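Local coordinates for protein fructosyl amine: oxygen oxidoreductase (Aspergillus fumigatus, PDB 3DJE) that oxidatively deglycates fructosyl amino acids (Amadori products) with FAD as cofactor and oxygen as the electron acceptor, at residues L106-V111 / G410-P415; P144-Y149 / I257-R262; I277-P282 / K307-R312. One frame throughout, in Å; residues are numbered along the deposited sequence.

How the contacts relate
All three contacts lie around the pocket that holds the substrate analogue FSA, in the part of the fold built on the large mixed sheet. Contacts 1 and 3 both touch FSA, through Arg-411 and Glu-280; contact 2 holds Phe-258, which also lines the pocket. The centres of contacts 1 and 2 are about 10 Å apart, and contact 3 is about 15 Å from each. Arg-108 CG packs on Ile-260 CD1 at 3.8 Å. Arg-262 O probably accepts a hydrogen bond from Glu-280 N at 3.0 Å, which ties contact 2 to contact 3. Along the chain, contacts 2 and 3 both fall inside the loop closed by contact 1.

Contact 1 (L106-V111 / G410-P415). With FSA (1-S-(carboxymethyl)-1-thio-beta-D-fructopyranose), chain D.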
loop_
_atom_site.group_PDB
_atom_site.type_symbol
_atom_site.label_atom_id
_atom_site.label_comp_id
_atom_site.label_asym_id
_atom_site.label_seq_id
_atom_site.Cartn_x
_atom_site.Cartn_y
_atom_site.Cartn_z
ATOM N N LEU A 106 -14.824 -12.826 -11.905
ATOM C CA LEU A 106 -16.032 -12.853 -11.069
ATOM C C LEU A 106 -15.948 -13.850 -9.902
ATOM O O LEU A 106 -16.497 -13.602 -8.812
ATOM C CB LEU A 106 -17.295 -13.069 -11.929
ATOM C CG LEU A 106 -17.663 -11.883 -12.836
ATOM C CD1 LEU A 106 -18.705 -12.290 -13.867
ATOM C CD2 LEU A 106 -18.136 -10.633 -12.086
ATOM N N ASP A 107 -15.247 -14.966 -10.114
ATOM C CA ASP A 107 -14.960 -15.888 -9.026
ATOM C C ASP A 107 -14.124 -15.180 -7.966
ATOM O O ASP A 107 -14.447 -15.226 -6.775
ATOM C CB ASP A 107 -14.238 -17.147 -9.523
ATOM C CG ASP A 107 -15.127 -18.039 -10.385
ATOM O OD1 ASP A 107 -16.364 -17.828 -10.410
ATOM O OD2 ASP A 107 -14.580 -18.957 -11.050
ATOM N N ARG A 108 -13.071 -14.496 -8.406
ATOM C CA ARG A 108 -12.211 -13.751 -7.479
ATOM C C ARG A 108 -13.009 -12.653 -6.773
ATOM O O ARG A 108 -12.866 -12.442 -5.570
ATOM C CB ARG A 108 -11.012 -13.154 -8.220
ATOM C CG ARG A 108 -10.068 -12.304 -7.361
ATOM C CD ARG A 108 -9.374 -13.118 -6.277
ATOM N NE ARG A 108 -8.316 -12.337 -5.635
ATOM C CZ ARG A 108 -7.755 -12.628 -4.463
ATOM N NH1 ARG A 108 -8.134 -13.702 -3.785
ATOM N NH2 ARG A 108 -6.798 -11.844 -3.975
ATOM N N LEU A 109 -13.868 -11.975 -7.524
ATOM C CA LEU A 109 -14.726 -10.939 -6.957
ATOM C C LEU A 109 -15.594 -11.485 -5.810
ATOM O O LEU A 109 -15.781 -10.823 -4.785
ATOM C CB LEU A 109 -15.599 -10.329 -8.057
ATOM C CG LEU A 109 -16.368 -9.074 -7.639
ATOM C CD1 LEU A 109 -15.414 -7.902 -7.368
ATOM C CD2 LEU A 109 -17.405 -8.681 -8.686
ATOM N N GLY A 110 -16.118 -12.697 -5.980
ATOM C CA GLY A 110 -16.905 -13.340 -4.920
ATOM C C GLY A 110 -16.122 -13.526 -3.631
ATOM O O GLY A 110 -16.656 -13.319 -2.537
ATOM N N VAL A 111 -14.853 -13.911 -3.762
ATOM C CA VAL A 111 -13.976 -14.111 -2.602
ATOM C C VAL A 111 -13.702 -12.778 -1.932
ATOM O O VAL A 111 -13.709 -12.675 -0.703
ATOM C CB VAL A 111 -12.627 -14.767 -2.992
ATOM C CG1 VAL A 111 -11.673 -14.766 -1.816
ATOM C CG2 VAL A 111 -12.848 -16.195 -3.481
ATOM N N GLY A 410 -3.686 -13.902 -7.098
ATOM C CA GLY A 410 -5.084 -13.491 -7.099
ATOM C C GLY A 410 -5.369 -12.169 -7.783
ATOM O O GLY A 410 -6.500 -11.679 -7.726
ATOM N N ARG A 411 -4.362 -11.598 -8.440
ATOM C CA ARG A 411 -4.546 -10.366 -9.208
ATOM C C ARG A 411 -4.796 -10.658 -10.683
ATOM O O ARG A 411 -4.338 -11.679 -11.213
ATOM C CB ARG A 411 -3.334 -9.441 -9.071
ATOM C CG ARG A 411 -3.019 -9.016 -7.640
ATOM C CD ARG A 411 -1.860 -8.036 -7.666
ATOM N NE ARG A 411 -1.564 -7.444 -6.357
ATOM C CZ ARG A 411 -0.584 -7.840 -5.545
ATOM N NH1 ARG A 411 0.207 -8.865 -5.877
ATOM N NH2 ARG A 411 -0.379 -7.208 -4.386
ATOM N N PHE A 412 -5.501 -9.737 -11.326
ATOM C CA PHE A 412 -5.876 -9.842 -12.733
ATOM C C PHE A 412 -5.589 -8.538 -13.471
ATOM O O PHE A 412 -5.149 -7.550 -12.864
ATOM C CB PHE A 412 -7.360 -10.207 -12.855
ATOM C CG PHE A 412 -7.671 -11.576 -12.344
ATOM C CD1 PHE A 412 -7.493 -12.687 -13.164
ATOM C CD2 PHE A 412 -8.093 -11.766 -11.030
ATOM C CE1 PHE A 412 -7.760 -13.976 -12.690
ATOM C CE2 PHE A 412 -8.359 -13.047 -10.545
ATOM C CZ PHE A 412 -8.194 -14.151 -11.377
ATOM N N GLY A 413 -5.834 -8.530 -14.779
ATOM C CA GLY A 413 -5.694 -7.312 -15.574
ATOM C C GLY A 413 -4.493 -7.313 -16.508
ATOM O O GLY A 413 -3.512 -8.033 -16.282
ATOM N N GLY A 414 -4.568 -6.492 -17.556
ATOM C CA GLY A 414 -3.473 -6.401 -18.523
ATOM C C GLY A 414 -3.184 -7.781 -19.092
ATOM O O GLY A 414 -4.119 -8.503 -19.446
ATOM N N PRO A 415 -1.900 -8.178 -19.134
ATOM C CA PRO A 415 -1.532 -9.469 -19.729
ATOM C C PRO A 415 -1.779 -10.653 -18.808
ATOM O O PRO A 415 -1.479 -11.793 -19.177
ATOM C CB PRO A 415 -0.028 -9.315 -19.978
ATOM C CG PRO A 415 0.428 -8.422 -18.884
ATOM C CD PRO A 415 -0.718 -7.458 -18.622
HETATM O OAB FSA D . -6.625 -2.809 -0.668
HETATM C CAL FSA D . -7.427 -2.277 -1.466
HETATM O OAA FSA D . -8.657 -2.191 -1.218
HETATM C CAH FSA D . -6.951 -1.727 -2.795
HETATM S SAK FSA D . -5.246 -2.066 -3.095
HETATM C C1 FSA D . -5.210 -1.344 -4.712
HETATM C C2 FSA D . -4.034 -1.892 -5.534
HETATM O O2 FSA D . -3.741 -0.994 -6.617
HETATM C C3 FSA D . -4.355 -3.278 -6.103
HETATM O O3 FSA D . -5.424 -3.185 -7.056
HETATM C C4 FSA D . -3.120 -3.949 -6.713
HETATM O O4 FSA D . -3.432 -5.310 -7.054
HETATM C C5 FSA D . -1.935 -3.952 -5.743
HETATM O O5 FSA D . -2.166 -4.848 -4.652
HETATM C C6 FSA D . -1.693 -2.539 -5.234
HETATM O O6 FSA D . -2.901 -2.026 -4.646
HETATM O O HOH W 1 -6.143 -9.049 -5.451
#
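Arg-108 reaches from its helix to the loop 410-415 and meets Gly-410 and Phe-412. It carries most of the buried surface, with Gly-410 second. Its CG stands anti to the backbone N (chi1 178°), and the chain then bends at chi2. This lays the methylenes beside the phenyl ring and takes the guanidinium on to the backbone of Gly-410. Arg-108 NE lies 2.8 Å from Gly-410 O, but the N-H points well off the oxygen, at 121°, and the bond is weak. Gly-410 CA comes close over one face of the guanidinium, toward its rim. A water lies in the guanidinium plane at the edge and accepts from Arg-108 NH2 at 3.2 Å. The other terminal nitrogen, NH1, is bonded to the carbonyl of Tyr-60, a residue of the FSA pocket. The arginine therefore joins the helix to two separate parts of the chain.

Phe-412 touches the arginine through one ring atom. Its CE2 is 3.5 Å from Arg-108 CB, and the approach is oblique. Ring and guanidinium planes are 56° apart, so they do not stack.

Between Gly-410 and Phe-412 in the sequence, Arg-411 starts away from the helix, and its extended chain reaches FSA. Arg-411 NE donates to FSA O4 at 2.9 Å, and Arg-411 NH2 donates to FSA O5 at 3.0 Å. A salt bridge to Asp-339 holds NH1. The loop thus packs on the helix while its arginine binds the sugar.

Helix 103-113 rests its leucines, Leu-106 and Leu-109, on strands 96-100 and 147-151. The loop comes after helix 397-400 and leads to strand 419-420.

Contact 2 (P144-Y149 / I257-R262); sequences PGWKGY and IFNIER
Asn-259, which lies over the indole of Trp-146, accepts the backbone N-H of Glu-261 on OD1 at 2.8 Å, with the donor in the carbonyl plane. This is an Asx turn. It fixes the amide just where the strand ends. With chi1 at -179° the amide is carried out beside the carbonyl carbon and over the indole.

Two atoms of the asparagine cover one face of the ring. Asn-259 CB stands 3.7 Å from the centroid of the six-membered ring, a CH-pi contact 16° off the normal. Asn-259 ND2 sits over the middle of the indole, 3.4 Å from Trp-146 CD2. The amide is tilted 61° to the ring, so the two planes are not stacked. ND2 also has a hydrogen-bond partner elsewhere in the protein.

Ile-257 meets the ring at its edge, with CG2 4.0 Å from Trp-146 CZ3. Trp-146 NE1 bonds to Glu-319 of helix 307-320, which fixes the rotation of the indole. Arg-262 adds a looser link. Its NH2 and Pro-144 O share a water, at 2.9 Å from NH2 and 2.8 Å from the carbonyl. Arg-262 NH1 also donates to Glu-261 O.

Strand 96-100 runs between the two segments and pairs with both, antiparallel to 147-151 and parallel to 256-259. A tryptophan from the loop just before strand 147-151 thus packs on the end of strand 256-259, two strands over in the mixed sheet. This is the part of the MSOX/MTOX-family fold that carries Phe-258 of the FSA pocket.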
loop_
_atom_site.group_PDB
_atom_site.type_symbol
_atom_site.label_atom_id
_atom_site.label_comp_id
_atom_site.label_asym_id
_atom_site.label_seq_id
_atom_site.Cartn_x
_atom_site.Cartn_y
_atom_site.Cartn_z
ATOM N N PRO A 144 -18.438 -2.319 -20.712
ATOM C CA PRO A 144 -18.748 -3.561 -21.429
ATOM C C PRO A 144 -18.415 -4.814 -20.624
ATOM O O PRO A 144 -17.262 -5.034 -20.242
ATOM C CB PRO A 144 -17.883 -3.477 -22.693
ATOM C CG PRO A 144 -16.780 -2.539 -22.351
ATOM C CD PRO A 144 -17.339 -1.567 -21.341
ATOM N N GLY A 145 -19.439 -5.614 -20.355
ATOM C CA GLY A 145 -19.288 -6.841 -19.589
ATOM C C GLY A 145 -19.054 -6.662 -18.092
ATOM O O GLY A 145 -18.869 -7.650 -17.386
ATOM N N TRP A 146 -19.039 -5.421 -17.600
ATOM C CA TRP A 146 -18.834 -5.197 -16.156
ATOM C C TRP A 146 -20.012 -5.742 -15.361
ATOM O O TRP A 146 -21.169 -5.514 -15.718
ATOM C CB TRP A 146 -18.696 -3.709 -15.833
ATOM C CG TRP A 146 -17.420 -3.054 -16.243
ATOM C CD1 TRP A 146 -16.740 -3.207 -17.428
ATOM C CD2 TRP A 146 -16.693 -2.079 -15.490
ATOM N NE1 TRP A 146 -15.628 -2.396 -17.444
ATOM C CE2 TRP A 146 -15.576 -1.693 -16.265
ATOM C CE3 TRP A 146 -16.869 -1.505 -14.219
ATOM C CZ2 TRP A 146 -14.635 -0.752 -15.812
ATOM C CZ3 TRP A 146 -15.940 -0.564 -13.775
ATOM C CH2 TRP A 146 -14.838 -0.204 -14.561
ATOM N N LYS A 147 -19.709 -6.465 -14.286
ATOM C CA LYS A 147 -20.702 -6.917 -13.341
ATOM C C LYS A 147 -20.104 -6.708 -11.969
ATOM O O LYS A 147 -18.925 -7.005 -11.753
ATOM C CB LYS A 147 -20.988 -8.404 -13.521
ATOM C CG LYS A 147 -22.144 -8.897 -12.673
ATOM C CD LYS A 147 -22.364 -10.397 -12.812
ATOM C CE LYS A 147 -23.406 -10.881 -11.809
ATOM N NZ LYS A 147 -22.873 -10.942 -10.423
ATOM N N GLY A 148 -20.894 -6.226 -11.026
ATOM C CA GLY A 148 -20.305 -5.986 -9.718
ATOM C C GLY A 148 -21.272 -5.672 -8.615
ATOM O O GLY A 148 -22.491 -5.844 -8.765
ATOM N N TYR A 149 -20.703 -5.200 -7.508
ATOM C CA TYR A 149 -21.447 -4.920 -6.285
ATOM C C TYR A 149 -21.115 -3.539 -5.769
ATOM O O TYR A 149 -19.937 -3.195 -5.614
ATOM C CB TYR A 149 -21.115 -5.951 -5.212
ATOM C CG TYR A 149 -21.479 -7.349 -5.630
ATOM C CD1 TYR A 149 -22.806 -7.781 -5.583
ATOM C CD2 TYR A 149 -20.506 -8.228 -6.108
ATOM C CE1 TYR A 149 -23.153 -9.073 -5.992
ATOM C CE2 TYR A 149 -20.841 -9.517 -6.515
ATOM C CZ TYR A 149 -22.161 -9.930 -6.454
ATOM O OH TYR A 149 -22.474 -11.215 -6.855
ATOM N N ILE A 257 -14.636 3.851 -8.073
ATOM C CA ILE A 257 -15.039 2.926 -9.144
ATOM C C ILE A 257 -13.883 1.953 -9.370
ATOM O O ILE A 257 -12.795 2.377 -9.737
ATOM C CB ILE A 257 -15.363 3.696 -10.445
ATOM C CG1 ILE A 257 -16.487 4.713 -10.203
ATOM C CG2 ILE A 257 -15.677 2.720 -11.594
ATOM C CD1 ILE A 257 -17.819 4.111 -9.782
ATOM N N PHE A 258 -14.118 0.659 -9.152
ATOM C CA PHE A 258 -13.035 -0.322 -9.117
ATOM C C PHE A 258 -13.450 -1.581 -9.870
ATOM O O PHE A 258 -14.485 -2.168 -9.572
ATOM C CB PHE A 258 -12.736 -0.630 -7.645
ATOM C CG PHE A 258 -11.351 -1.188 -7.358
ATOM C CD1 PHE A 258 -10.523 -0.546 -6.432
ATOM C CD2 PHE A 258 -10.901 -2.375 -7.934
ATOM C CE1 PHE A 258 -9.251 -1.055 -6.107
ATOM C CE2 PHE A 258 -9.617 -2.890 -7.621
ATOM C CZ PHE A 258 -8.796 -2.224 -6.700
ATOM N N ASN A 259 -12.676 -1.957 -10.884
ATOM C CA ASN A 259 -12.860 -3.245 -11.553
ATOM C C ASN A 259 -11.536 -3.974 -11.455
ATOM O O ASN A 259 -10.498 -3.463 -11.899
ATOM C CB ASN A 259 -13.294 -3.063 -13.013
ATOM C CG ASN A 259 -13.525 -4.389 -13.732
ATOM O OD1 ASN A 259 -12.627 -5.220 -13.828
ATOM N ND2 ASN A 259 -14.728 -4.569 -14.278
ATOM N N ILE A 260 -11.583 -5.169 -10.880
ATOM C CA ILE A 260 -10.364 -5.899 -10.537
ATOM C C ILE A 260 -9.637 -6.466 -11.760
ATOM O O ILE A 260 -8.545 -7.012 -11.632
ATOM C CB ILE A 260 -10.630 -6.981 -9.466
ATOM C CG1 ILE A 260 -11.462 -8.139 -10.032
ATOM C CG2 ILE A 260 -11.317 -6.352 -8.251
ATOM C CD1 ILE A 260 -11.622 -9.309 -9.073
ATOM N N GLU A 261 -10.244 -6.313 -12.935
ATOM C CA GLU A 261 -9.606 -6.705 -14.193
ATOM C C GLU A 261 -9.286 -5.535 -15.115
ATOM O O GLU A 261 -8.845 -5.745 -16.252
ATOM C CB GLU A 261 -10.515 -7.684 -14.947
ATOM C CG GLU A 261 -10.766 -8.974 -14.194
ATOM C CD GLU A 261 -11.508 -9.964 -15.038
ATOM O OE1 GLU A 261 -10.852 -10.644 -15.871
ATOM O OE2 GLU A 261 -12.735 -10.051 -14.865
ATOM N N ARG A 262 -9.517 -4.307 -14.655
ATOM C CA ARG A 262 -9.321 -3.145 -15.508
ATOM C C ARG A 262 -8.577 -2.033 -14.782
ATOM O O ARG A 262 -7.611 -1.471 -15.298
ATOM C CB ARG A 262 -10.663 -2.606 -16.026
ATOM C CG ARG A 262 -11.503 -3.621 -16.805
ATOM C CD ARG A 262 -10.891 -3.874 -18.184
ATOM N NE ARG A 262 -11.793 -4.669 -19.019
ATOM C CZ ARG A 262 -11.763 -5.995 -19.131
ATOM N NH1 ARG A 262 -10.862 -6.713 -18.474
ATOM N NH2 ARG A 262 -12.649 -6.611 -19.915
HETATM O O HOH W 2 -14.570 -4.672 -20.905
#

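Contact 3 (I277-P282 / K307-R312). With FSA (1-S-(carboxymethyl)-1-thio-beta-D-fructopyranose), chain D.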
loop_
_atom_site.group_PDB
_atom_site.type_symbol
_atom_site.label_atom_id
_atom_site.label_comp_id
_atom_site.label_asym_id
_atom_site.label_seq_id
_atom_site.Cartn_x
_atom_site.Cartn_y
_atom_site.Cartn_z
ATOM N N ILE A 277 -5.923 7.638 -11.280
ATOM C CA ILE A 277 -6.358 6.421 -11.982
ATOM C C ILE A 277 -5.241 5.381 -11.956
ATOM O O ILE A 277 -4.079 5.703 -12.223
ATOM C CB ILE A 277 -6.696 6.716 -13.477
ATOM C CG1 ILE A 277 -7.722 7.845 -13.590
ATOM C CG2 ILE A 277 -7.213 5.462 -14.183
ATOM C CD1 ILE A 277 -7.285 8.940 -14.513
ATOM N N CYS A 278 -5.603 4.141 -11.638
ATOM C CA CYS A 278 -4.679 3.011 -11.716
ATOM C C CYS A 278 -5.209 1.971 -12.693
ATOM O O CYS A 278 -6.383 1.605 -12.624
ATOM C CB CYS A 278 -4.518 2.336 -10.362
ATOM S SG CYS A 278 -3.684 3.359 -9.128
ATOM N N ASP A 279 -4.336 1.513 -13.588
ATOM C CA ASP A 279 -4.603 0.329 -14.410
ATOM C C ASP A 279 -4.294 -0.921 -13.596
ATOM O O ASP A 279 -3.187 -1.068 -13.094
ATOM C CB ASP A 279 -3.775 0.354 -15.704
ATOM C CG ASP A 279 -2.256 0.459 -15.462
ATOM O OD1 ASP A 279 -1.803 1.375 -14.726
ATOM O OD2 ASP A 279 -1.505 -0.373 -16.033
ATOM N N GLU A 280 -5.260 -1.826 -13.464
ATOM C CA GLU A 280 -5.023 -3.042 -12.691
ATOM C C GLU A 280 -4.276 -4.115 -13.494
ATOM O O GLU A 280 -4.506 -4.307 -14.688
ATOM C CB GLU A 280 -6.338 -3.580 -12.086
ATOM C CG GLU A 280 -6.209 -4.811 -11.164
ATOM C CD GLU A 280 -5.375 -4.599 -9.880
ATOM O OE1 GLU A 280 -5.061 -3.437 -9.526
ATOM O OE2 GLU A 280 -5.027 -5.611 -9.228
ATOM N N HIS A 281 -3.361 -4.783 -12.807
ATOM C CA HIS A 281 -2.528 -5.849 -13.371
ATOM C C HIS A 281 -1.805 -6.541 -12.227
ATOM O O HIS A 281 -1.825 -6.035 -11.092
ATOM C CB HIS A 281 -1.544 -5.291 -14.408
ATOM C CG HIS A 281 -0.676 -4.182 -13.894
ATOM N ND1 HIS A 281 0.377 -4.398 -13.031
ATOM C CD2 HIS A 281 -0.711 -2.847 -14.119
ATOM C CE1 HIS A 281 0.961 -3.246 -12.756
ATOM N NE2 HIS A 281 0.330 -2.290 -13.412
ATOM N N PRO A 282 -1.227 -7.738 -12.477
ATOM C CA PRO A 282 -0.532 -8.474 -11.420
ATOM C C PRO A 282 0.822 -7.912 -10.926
ATOM O O PRO A 282 1.416 -8.512 -10.032
ATOM C CB PRO A 282 -0.359 -9.881 -12.018
ATOM C CG PRO A 282 -1.320 -9.920 -13.188
ATOM C CD PRO A 282 -1.305 -8.540 -13.719
ATOM N N LYS A 307 4.806 2.875 -21.219
ATOM C CA LYS A 307 3.807 3.233 -22.219
ATOM C C LYS A 307 2.664 2.222 -22.290
ATOM O O LYS A 307 1.518 2.608 -22.505
ATOM C CB LYS A 307 4.457 3.453 -23.591
ATOM C CG LYS A 307 5.242 4.763 -23.680
ATOM C CD LYS A 307 4.391 5.921 -24.193
ATOM C CE LYS A 307 4.415 5.992 -25.721
ATOM N NZ LYS A 307 3.712 7.198 -26.259
ATOM N N GLU A 308 2.966 0.939 -22.084
ATOM C CA GLU A 308 1.927 -0.091 -22.087
ATOM C C GLU A 308 0.907 0.159 -20.965
ATOM O O GLU A 308 -0.295 -0.095 -21.144
ATOM C CB GLU A 308 2.527 -1.496 -22.008
ATOM C CG GLU A 308 3.345 -1.767 -20.757
ATOM C CD GLU A 308 3.587 -3.241 -20.508
ATOM O OE1 GLU A 308 2.887 -4.091 -21.127
ATOM O OE2 GLU A 308 4.477 -3.544 -19.685
ATOM N N ALA A 309 1.393 0.687 -19.835
ATOM C CA ALA A 309 0.518 1.056 -18.711
ATOM C C ALA A 309 -0.383 2.231 -19.060
ATOM O O ALA A 309 -1.579 2.215 -18.758
ATOM C CB ALA A 309 1.340 1.340 -17.444
ATOM N N GLU A 310 0.179 3.248 -19.712
ATOM C CA GLU A 310 -0.633 4.325 -20.265
ATOM C C GLU A 310 -1.751 3.792 -21.168
ATOM O O GLU A 310 -2.888 4.243 -21.075
ATOM C CB GLU A 310 0.215 5.318 -21.050
ATOM C CG GLU A 310 -0.618 6.336 -21.817
ATOM C CD GLU A 310 0.224 7.429 -22.463
ATOM O OE1 GLU A 310 1.415 7.178 -22.748
ATOM O OE2 GLU A 310 -0.306 8.538 -22.694
ATOM N N THR A 311 -1.422 2.851 -22.050
ATOM C CA THR A 311 -2.430 2.267 -22.950
ATOM C C THR A 311 -3.562 1.608 -22.154
ATOM O O THR A 311 -4.741 1.787 -22.470
ATOM C CB THR A 311 -1.765 1.276 -23.933
ATOM O OG1 THR A 311 -0.773 1.991 -24.671
ATOM C CG2 THR A 311 -2.778 0.686 -24.908
ATOM N N ARG A 312 -3.204 0.891 -21.088
ATOM C CA ARG A 312 -4.206 0.248 -20.240
ATOM C C ARG A 312 -5.075 1.264 -19.505
ATOM O O ARG A 312 -6.276 1.068 -19.386
ATOM C CB ARG A 312 -3.562 -0.716 -19.246
ATOM C CG ARG A 312 -2.887 -1.917 -19.889
ATOM C CD ARG A 312 -2.435 -2.912 -18.835
ATOM N NE ARG A 312 -1.410 -2.344 -17.943
ATOM C CZ ARG A 312 -0.103 -2.576 -18.040
ATOM N NH1 ARG A 312 0.390 -3.371 -18.987
ATOM N NH2 ARG A 312 0.722 -2.005 -17.181
HETATM O OAB FSA D . -6.625 -2.809 -0.668
HETATM C CAL FSA D . -7.427 -2.277 -1.466
HETATM O OAA FSA D . -8.657 -2.191 -1.218
HETATM C CAH FSA D . -6.951 -1.727 -2.795
HETATM S SAK FSA D . -5.246 -2.066 -3.095
HETATM C C1 FSA D . -5.210 -1.344 -4.712
HETATM C C2 FSA D . -4.034 -1.892 -5.534
HETATM O O2 FSA D . -3.741 -0.994 -6.617
HETATM C C3 FSA D . -4.355 -3.278 -6.103
HETATM O O3 FSA D . -5.424 -3.185 -7.056
HETATM C C4 FSA D . -3.120 -3.949 -6.713
HETATM O O4 FSA D . -3.432 -5.310 -7.054
HETATM C C5 FSA D . -1.935 -3.952 -5.743
HETATM O O5 FSA D . -2.166 -4.848 -4.652
HETATM C C6 FSA D . -1.693 -2.539 -5.234
HETATM O O6 FSA D . -2.901 -2.026 -4.646
#
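Asp-279 and His-281 share the same first torsion. In each, CG lies between the backbone N and the carbonyl carbon (chi1 57° and 55°), and both groups come to Arg-312 on the helix. Arg-312 meets them with a chain bent at chi3, which turns the guanidinium back over its own helix. Ala-309 CA lies over one of its faces.

The result is a side-on salt bridge to a single oxygen. Asp-279 OD2 receives Arg-312 NE at 2.7 Å on its anti lone pair. Arg-312 NH2 reaches Asp-279 OD2 at 3.0 Å, nearly along the C-O bond. Both nitrogens hold OD2 almost in the guanidinium plane, and the carboxylate is only 15° from coplanar with it. Asp-279 OD1 is left to Thr-237. Both oxygens of this buried carboxylate are therefore satisfied. The remaining nitrogen, Arg-312 NH1, pairs with Glu-308 OE1 at 3.4 Å, so the three residues form a salt-bridge network. Ala-309 CB closes in on Asp-279 OD2 at 3.6 Å.

His-281 CD2 is 3.5 Å from Arg-312 NH2. His-281 CG lies over one face of the guanidinium, with the planes steeply tilted. The imidazole nitrogens ND1 and NE2 bond to Gly-283 and Thr-237, and the ring stacks on Trp-236 of the FSA pocket.

Between Asp-279 and His-281, Glu-280 starts away from the helix, and its carboxylate meets FSA. FSA O3 donates to Glu-280 OE1 at 2.5 Å, and FSA O4 to Glu-280 OE2 at 2.7 Å.

Strand 274-289 lies between strands 232-242 and 263-265 in the mixed sheet. Helix 307-320 packs against it on the side away from the sugar, and Met-419 of strand 419-420 touches Arg-312 and His-281.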